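Local structure of extracellular invertase (Aspergillus kawachii, 5XH8) at residues W347-G350 / D351-Q355. The protein probably hydrolyses sucrose at its beta-fructofuranosidic bond and transfers fructosyl groups to sugar acceptors, building fructooligosaccharides such as 1-kestose. Residues are numbered along the deposited sequence; the frame is centred on the assembly and turned at random.
Sequences WLSG and DLFEQ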
ATOM      1  N   TRP A 347      -2.779 -11.729  27.726  1.00 21.56           N
ATOM      2  CA  TRP A 347      -1.405 -11.283  27.943  1.00 22.45           C
ATOM      3  C   TRP A 347      -1.312 -10.613  29.306  1.00 21.65           C
ATOM      4  O   TRP A 347      -2.169  -9.806  29.647  1.00 22.40           O
ATOM      5  CB  TRP A 347      -1.018 -10.253  26.877  1.00 21.73           C
ATOM      6  CG  TRP A 347       0.350  -9.637  26.932  1.00 21.27           C
ATOM      7  CD1 TRP A 347       1.526 -10.269  27.158  1.00 21.10           C
ATOM      8  CD2 TRP A 347       0.670  -8.261  26.698  1.00 21.55           C
ATOM      9  NE1 TRP A 347       2.561  -9.379  27.081  1.00 22.28           N
ATOM     10  CE2 TRP A 347       2.065  -8.135  26.805  1.00 21.89           C
ATOM     11  CE3 TRP A 347      -0.091  -7.117  26.414  1.00 21.84           C
ATOM     12  CZ2 TRP A 347       2.725  -6.917  26.633  1.00 21.34           C
ATOM     13  CZ3 TRP A 347       0.561  -5.906  26.250  1.00 22.15           C
ATOM     14  CH2 TRP A 347       1.953  -5.812  26.358  1.00 22.10           C
ATOM     15  N   LEU A 348      -0.247 -10.913  30.043  1.00 21.37           N
ATOM     16  CA  LEU A 348       0.109 -10.171  31.257  1.00 21.04           C
ATOM     17  C   LEU A 348       1.427  -9.467  30.986  1.00 21.72           C
ATOM     18  O   LEU A 348       2.507 -10.080  31.048  1.00 21.92           O
ATOM     19  CB  LEU A 348       0.230 -11.113  32.461  1.00 22.30           C
ATOM     20  CG  LEU A 348       0.399 -10.439  33.848  1.00 21.54           C
ATOM     21  CD1 LEU A 348      -0.871  -9.691  34.205  1.00 22.32           C
ATOM     22  CD2 LEU A 348       0.754 -11.454  34.948  1.00 22.14           C
ATOM     23  N   SER A 349       1.333  -8.187  30.637  1.00 21.23           N
ATOM     24  CA  SER A 349       2.504  -7.380  30.406  1.00 21.93           C
ATOM     25  C   SER A 349       3.391  -7.350  31.648  1.00 21.55           C
ATOM     26  O   SER A 349       2.896  -7.171  32.773  1.00 20.64           O
ATOM     27  CB  SER A 349       2.119  -5.941  30.047  1.00 22.48           C
ATOM     28  OG  SER A 349       3.269  -5.098  30.092  1.00 22.75           O
ATOM     29  N   GLY A 350       4.688  -7.517  31.437  1.00 22.71           N
ATOM     30  CA  GLY A 350       5.649  -7.612  32.540  1.00 24.52           C
ATOM     31  C   GLY A 350       6.096  -6.279  33.122  1.00 26.02           C
ATOM     32  O   GLY A 350       6.682  -6.264  34.203  1.00 26.46           O
ATOM     33  N   ASP A 351       5.859  -5.171  32.403  1.00 24.90           N
ATOM     34  CA  ASP A 351       6.467  -3.898  32.745  1.00 25.44           C
ATOM     35  C   ASP A 351       5.497  -2.716  32.612  1.00 25.72           C
ATOM     36  O   ASP A 351       5.891  -1.624  32.190  1.00 25.02           O
ATOM     37  CB  ASP A 351       7.734  -3.694  31.875  1.00 25.88           C
ATOM     38  CG  ASP A 351       7.438  -3.703  30.388  1.00 25.70           C
ATOM     39  OD1 ASP A 351       6.250  -3.756  29.996  1.00 24.67           O
ATOM     40  OD2 ASP A 351       8.402  -3.689  29.606  1.00 27.73           O
ATOM     41  N   LEU A 352       4.234  -2.942  32.970  1.00 26.20           N
ATOM     42  CA  LEU A 352       3.215  -1.896  32.922  1.00 27.62           C
ATOM     43  C   LEU A 352       3.137  -1.263  31.518  1.00 27.81           C
ATOM     44  O   LEU A 352       3.103  -0.036  31.361  1.00 27.21           O
ATOM     45  CB  LEU A 352       3.471  -0.827  34.006  1.00 28.80           C
ATOM     46  CG  LEU A 352       3.431  -1.323  35.459  1.00 29.03           C
ATOM     47  CD1 LEU A 352       3.784  -0.181  36.407  1.00 29.54           C
ATOM     48  CD2 LEU A 352       2.067  -1.892  35.790  1.00 29.71           C
ATOM     49  N   PHE A 353       3.111  -2.122  30.500  1.00 25.52           N
ATOM     50  CA  PHE A 353       3.085  -1.660  29.115  1.00 27.31           C
ATOM     51  C   PHE A 353       4.229  -0.682  28.835  1.00 27.44           C
ATOM     52  O   PHE A 353       4.034   0.365  28.255  1.00 26.15           O
ATOM     53  CB  PHE A 353       1.710  -1.071  28.791  1.00 27.03           C
ATOM     54  CG  PHE A 353       0.569  -1.943  29.230  1.00 26.38           C
ATOM     55  CD1 PHE A 353       0.149  -3.007  28.435  1.00 24.91           C
ATOM     56  CD2 PHE A 353      -0.076  -1.712  30.448  1.00 25.19           C
ATOM     57  CE1 PHE A 353      -0.897  -3.811  28.847  1.00 25.80           C
ATOM     58  CE2 PHE A 353      -1.131  -2.511  30.852  1.00 25.46           C
ATOM     59  CZ  PHE A 353      -1.548  -3.555  30.051  1.00 25.36           C
ATOM     60  N   GLU A 354       5.413  -1.054  29.316  1.00 28.60           N
ATOM     61  CA  GLU A 354       6.653  -0.282  29.179  1.00 31.20           C
ATOM     62  C   GLU A 354       6.645   1.046  29.925  1.00 31.73           C
ATOM     63  O   GLU A 354       7.338   1.961  29.535  1.00 32.36           O
ATOM     64  CB  GLU A 354       7.033  -0.117  27.691  1.00 29.68           C
ATOM     65  CG  GLU A 354       7.028  -1.475  27.009  1.00 32.78           C
ATOM     66  CD  GLU A 354       7.467  -1.481  25.564  1.00 35.87           C
ATOM     67  OE1 GLU A 354       7.932  -0.455  25.062  1.00 36.98           O
ATOM     68  OE2 GLU A 354       7.362  -2.556  24.944  1.00 39.01           O
ATOM     69  N   GLN A 355       5.890   1.131  31.014  1.00 33.12           N
ATOM     70  CA  GLN A 355       5.916   2.309  31.901  1.00 34.01           C
ATOM     71  C   GLN A 355       6.683   2.062  33.217  1.00 34.74           C
ATOM     72  O   GLN A 355       6.936   3.003  33.956  1.00 36.92           O
ATOM     73  CB  GLN A 355       4.481   2.766  32.209  1.00 34.39           C
ATOM     74  CG  GLN A 355       3.692   3.262  31.000  1.00 37.07           C
ATOM     75  CD  GLN A 355       4.339   4.469  30.334  1.00 42.17           C
ATOM     76  OE1 GLN A 355       4.512   4.518  29.123  1.00 45.40           O
ATOM     77  NE2 GLN A 355       4.720   5.439  31.136  1.00 47.85           N
TER
HETATM   78  O   HOH W   1       3.069  -5.165  34.499  1.00 19.06           O
HETATM   79  O   HOH W   2       5.151  -5.170  28.059  1.00 23.25           O
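Where strand 341-348 of the GH32 beta-propeller runs out, the chain folds back through a tight loop in which Ser349 meets Phe353 and Asp351. The hydroxyl of Ser349 is the polar hub. With chi1 at 168°, it turns away from its own backbone N and toward the amides that follow. Phe353 N donates to Ser349 OG at 3.0 Å. A second, weak bond reaches the same oxygen, Ser349 OG, from Asp351 N at 3.5 Å. A water hydrogen-bonded to Ser349 OG at 2.8 Å donates to Asp351 OD1, joining hydroxyl to carboxylate, which approach each other directly at too poor an angle to bond.

Asp351 OD1 in turn accepts from Glu354 N at 2.9 Å, three residues on, which defines an Asx motif; the amide comes from above the carboxylate plane, 71° out of it. A second water spans the turn, donating to Ser349 O and accepting from Leu352 N. Unusual backbone angles accompany this tight curl: Leu352, Phe353 and Glu354 all have positive phi.

On the apolar side, Ser349 CB lies over one face of the Phe353 ring, 4.1 Å from its centroid, a CH-pi contact. Trp347 CZ3 comes near the edge of that ring, 3.6 Å from Phe353 CE1. The aromatic pair as a whole is oblique, with planes at 73°, and fits neither a stack nor an edge-to-face geometry. Ser349 CA sits over a face of the indole, offset toward its rim, while Trp347 NE1 is hydrogen-bonded to Ile39 O on strand 37-47. Phe353 also stacks on His287, a residue of the sodium site, and its side chain lies about 5 Å from the ion; the Trp347 side chain is about 7 Å from a bound glycerol.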